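Local coordinates for CDP-archaeol synthase (PDB 5GUF), which probably catalyses the magnesium-dependent transfer of CMP from CTP to an archaeal ether lipid phosphate, giving CDP-archaeol and diphosphate within the membrane, at residues 18-23 with 83-88. Residues are numbered along the deposited sequence; the frame is centred on the assembly and turned at random.
Sequences IILMLP and MLLAVH
Leu85 reaches from helix 84-109 to helix 14-29 and sets one methyl against Ile19 and the other against Leu20. The contact is wholly apolar, with no hydrogen bond between the two segments, and buries 123 Å² in all. On one branch, Leu85 CD1 lies 3.9 Å from Ile19 CG2. On the other, Leu85 CD2 meets Leu20 CD1 at 4.1 Å. Leu85 thus straddles two consecutive residues of the facing helix, and its side chain runs at about a right angle to both of theirs.

Leu85 does most of the reaching, since its CB already points at helix 14-29. The first bond of the Leu20 side chain runs past the partner helix rather than at it, and the end of the chain then comes nearer: CG stands anti to the backbone N (chi1 -176°), which swings the branched end, and CD1 with it, toward Leu85. In Ile19 the branch methyl CG2, anti to the backbone N, makes the contact. Because the CA atoms of Leu20 and Leu85 remain 7.4 Å apart, methyl groups bridge the helices here without close backbone packing.

His88 N donates to Leu84 O at 2.8 Å, and the turn that carries Leu85 is held further by a bond between Leu85 O and Ser89 OG. Asn82 OD1 takes the N-H of Leu84.

The contact joins helix 14-29 to helix 84-109, two predicted transmembrane segments, through one leucine. Leu85 also touches Ala76, Ala77 and Ser80 of helix 59-80, the helix that precedes its own, whereas Tyr139 packs against both Leu20 and Leu85. Further along helix 84-109, Ile92 continues the packing against Leu20, which also rests on Trp141 of the short strand 140-141, the parallel partner of strand 10-11.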
ATOM      1  N   ILE A  18     -12.578   4.928 -13.190  1.00 33.29           N
ATOM      2  CA  ILE A  18     -13.648   4.447 -12.331  1.00 33.16           C
ATOM      3  C   ILE A  18     -14.623   3.605 -13.135  1.00 36.52           C
ATOM      4  O   ILE A  18     -15.110   2.578 -12.647  1.00 35.20           O
ATOM      5  CB  ILE A  18     -14.320   5.632 -11.623  1.00 38.94           C
ATOM      6  CG1 ILE A  18     -13.453   6.073 -10.436  1.00 33.07           C
ATOM      7  CG2 ILE A  18     -15.727   5.272 -11.182  1.00 38.33           C
ATOM      8  CD1 ILE A  18     -13.769   7.467  -9.934  1.00 36.28           C
ATOM      9  N   ILE A  19     -14.869   3.970 -14.397  1.00 31.91           N
ATOM     10  CA  ILE A  19     -15.749   3.156 -15.231  1.00 30.22           C
ATOM     11  C   ILE A  19     -15.112   1.806 -15.515  1.00 28.46           C
ATOM     12  O   ILE A  19     -15.754   0.756 -15.407  1.00 30.22           O
ATOM     13  CB  ILE A  19     -16.096   3.891 -16.536  1.00 32.05           C
ATOM     14  CG1 ILE A  19     -16.854   5.170 -16.240  1.00 33.80           C
ATOM     15  CG2 ILE A  19     -16.911   2.988 -17.463  1.00 34.90           C
ATOM     16  CD1 ILE A  19     -17.261   5.891 -17.501  1.00 42.34           C
ATOM     17  N   LEU A  20     -13.842   1.814 -15.906  1.00 36.92           N
ATOM     18  CA  LEU A  20     -13.172   0.556 -16.202  1.00 41.35           C
ATOM     19  C   LEU A  20     -13.128  -0.351 -14.973  1.00 32.27           C
ATOM     20  O   LEU A  20     -13.317  -1.569 -15.079  1.00 35.45           O
ATOM     21  CB  LEU A  20     -11.769   0.846 -16.733  1.00 36.49           C
ATOM     22  CG  LEU A  20     -10.931  -0.344 -17.183  1.00 30.05           C
ATOM     23  CD1 LEU A  20     -11.544  -1.014 -18.415  1.00 32.24           C
ATOM     24  CD2 LEU A  20      -9.526   0.151 -17.467  1.00 30.77           C
ATOM     25  N   MET A  21     -12.920   0.226 -13.795  1.00 33.32           N
ATOM     26  CA  MET A  21     -12.695  -0.551 -12.583  1.00 33.70           C
ATOM     27  C   MET A  21     -13.966  -0.931 -11.825  1.00 37.69           C
ATOM     28  O   MET A  21     -13.893  -1.788 -10.932  1.00 38.16           O
ATOM     29  CB  MET A  21     -11.786   0.223 -11.639  1.00 33.44           C
ATOM     30  CG  MET A  21     -10.335   0.255 -12.076  1.00 43.26           C
ATOM     31  SD  MET A  21      -9.548  -1.364 -11.877  1.00 54.40           S
ATOM     32  CE  MET A  21      -9.269  -1.802 -13.591  1.00 38.94           C
ATOM     33  N   LEU A  22     -15.112  -0.318 -12.131  1.00 36.68           N
ATOM     34  CA  LEU A  22     -16.316  -0.604 -11.353  1.00 35.32           C
ATOM     35  C   LEU A  22     -16.710  -2.079 -11.379  1.00 34.02           C
ATOM     36  O   LEU A  22     -17.210  -2.570 -10.357  1.00 33.78           O
ATOM     37  CB  LEU A  22     -17.472   0.297 -11.814  1.00 43.51           C
ATOM     38  CG  LEU A  22     -17.607   1.609 -11.015  1.00 46.68           C
ATOM     39  CD1 LEU A  22     -18.428   2.653 -11.765  1.00 49.99           C
ATOM     40  CD2 LEU A  22     -18.205   1.371  -9.636  1.00 46.67           C
ATOM     41  N   PRO A  23     -16.526  -2.829 -12.465  1.00 35.94           N
ATOM     42  CA  PRO A  23     -16.756  -4.283 -12.366  1.00 31.10           C
ATOM     43  C   PRO A  23     -15.877  -4.968 -11.336  1.00 36.98           C
ATOM     44  O   PRO A  23     -16.342  -5.883 -10.648  1.00 36.60           O
ATOM     45  CB  PRO A  23     -16.458  -4.777 -13.790  1.00 32.66           C
ATOM     46  CG  PRO A  23     -16.861  -3.613 -14.644  1.00 37.02           C
ATOM     47  CD  PRO A  23     -16.489  -2.370 -13.865  1.00 31.65           C
ATOM     48  N   MET A  83     -18.440  -1.161 -26.210  1.00 36.80           N
ATOM     49  CA  MET A  83     -18.905  -2.528 -26.063  1.00 38.79           C
ATOM     50  C   MET A  83     -17.802  -3.483 -25.627  1.00 42.89           C
ATOM     51  O   MET A  83     -18.107  -4.559 -25.095  1.00 38.35           O
ATOM     52  CB  MET A  83     -19.533  -2.998 -27.369  1.00 30.65           C
ATOM     53  CG  MET A  83     -20.891  -2.337 -27.642  1.00 52.63           C
ATOM     54  SD  MET A  83     -22.193  -2.788 -26.460  1.00 74.05           S
ATOM     55  CE  MET A  83     -22.536  -1.215 -25.676  1.00 44.02           C
ATOM     56  N   LEU A  84     -16.533  -3.130 -25.836  1.00 34.88           N
ATOM     57  CA  LEU A  84     -15.465  -4.020 -25.392  1.00 37.73           C
ATOM     58  C   LEU A  84     -15.460  -4.189 -23.877  1.00 34.88           C
ATOM     59  O   LEU A  84     -14.987  -5.218 -23.384  1.00 40.10           O
ATOM     60  CB  LEU A  84     -14.120  -3.497 -25.886  1.00 46.42           C
ATOM     61  CG  LEU A  84     -13.695  -4.064 -27.240  1.00 40.80           C
ATOM     62  CD1 LEU A  84     -12.259  -3.658 -27.572  1.00 46.12           C
ATOM     63  CD2 LEU A  84     -13.833  -5.573 -27.229  1.00 42.99           C
ATOM     64  N   LEU A  85     -16.020  -3.223 -23.137  1.00 35.53           N
ATOM     65  CA  LEU A  85     -16.172  -3.363 -21.688  1.00 31.43           C
ATOM     66  C   LEU A  85     -17.003  -4.581 -21.301  1.00 39.66           C
ATOM     67  O   LEU A  85     -16.795  -5.147 -20.220  1.00 37.99           O
ATOM     68  CB  LEU A  85     -16.807  -2.106 -21.087  1.00 33.23           C
ATOM     69  CG  LEU A  85     -16.028  -0.796 -21.282  1.00 44.50           C
ATOM     70  CD1 LEU A  85     -16.395   0.249 -20.215  1.00 34.15           C
ATOM     71  CD2 LEU A  85     -14.517  -1.071 -21.300  1.00 45.78           C
ATOM     72  N   ALA A  86     -17.966  -4.988 -22.131  1.00 33.72           N
ATOM     73  CA  ALA A  86     -18.719  -6.182 -21.779  1.00 35.22           C
ATOM     74  C   ALA A  86     -17.882  -7.435 -21.953  1.00 35.84           C
ATOM     75  O   ALA A  86     -18.137  -8.439 -21.283  1.00 34.73           O
ATOM     76  CB  ALA A  86     -19.998  -6.287 -22.607  1.00 40.20           C
ATOM     77  N   VAL A  87     -16.896  -7.390 -22.836  1.00 38.78           N
ATOM     78  CA  VAL A  87     -16.004  -8.519 -23.052  1.00 39.97           C
ATOM     79  C   VAL A  87     -14.861  -8.527 -22.043  1.00 37.85           C
ATOM     80  O   VAL A  87     -14.458  -9.587 -21.572  1.00 34.39           O
ATOM     81  CB  VAL A  87     -15.484  -8.464 -24.502  1.00 49.57           C
ATOM     82  CG1 VAL A  87     -14.367  -9.498 -24.738  1.00 43.73           C
ATOM     83  CG2 VAL A  87     -16.639  -8.659 -25.469  1.00 46.77           C
ATOM     84  N   HIS A  88     -14.339  -7.350 -21.692  1.00 34.31           N
ATOM     85  CA  HIS A  88     -13.180  -7.242 -20.811  1.00 32.43           C
ATOM     86  C   HIS A  88     -13.536  -7.390 -19.333  1.00 37.07           C
ATOM     87  O   HIS A  88     -12.717  -7.894 -18.542  1.00 33.72           O
ATOM     88  CB  HIS A  88     -12.507  -5.890 -21.020  1.00 31.86           C
ATOM     89  CG  HIS A  88     -11.813  -5.757 -22.336  1.00 40.48           C
ATOM     90  ND1 HIS A  88     -11.418  -4.538 -22.848  1.00 37.37           N
ATOM     91  CD2 HIS A  88     -11.427  -6.691 -23.239  1.00 34.20           C
ATOM     92  CE1 HIS A  88     -10.829  -4.728 -24.015  1.00 39.53           C
ATOM     93  NE2 HIS A  88     -10.813  -6.025 -24.270  1.00 39.67           N
TER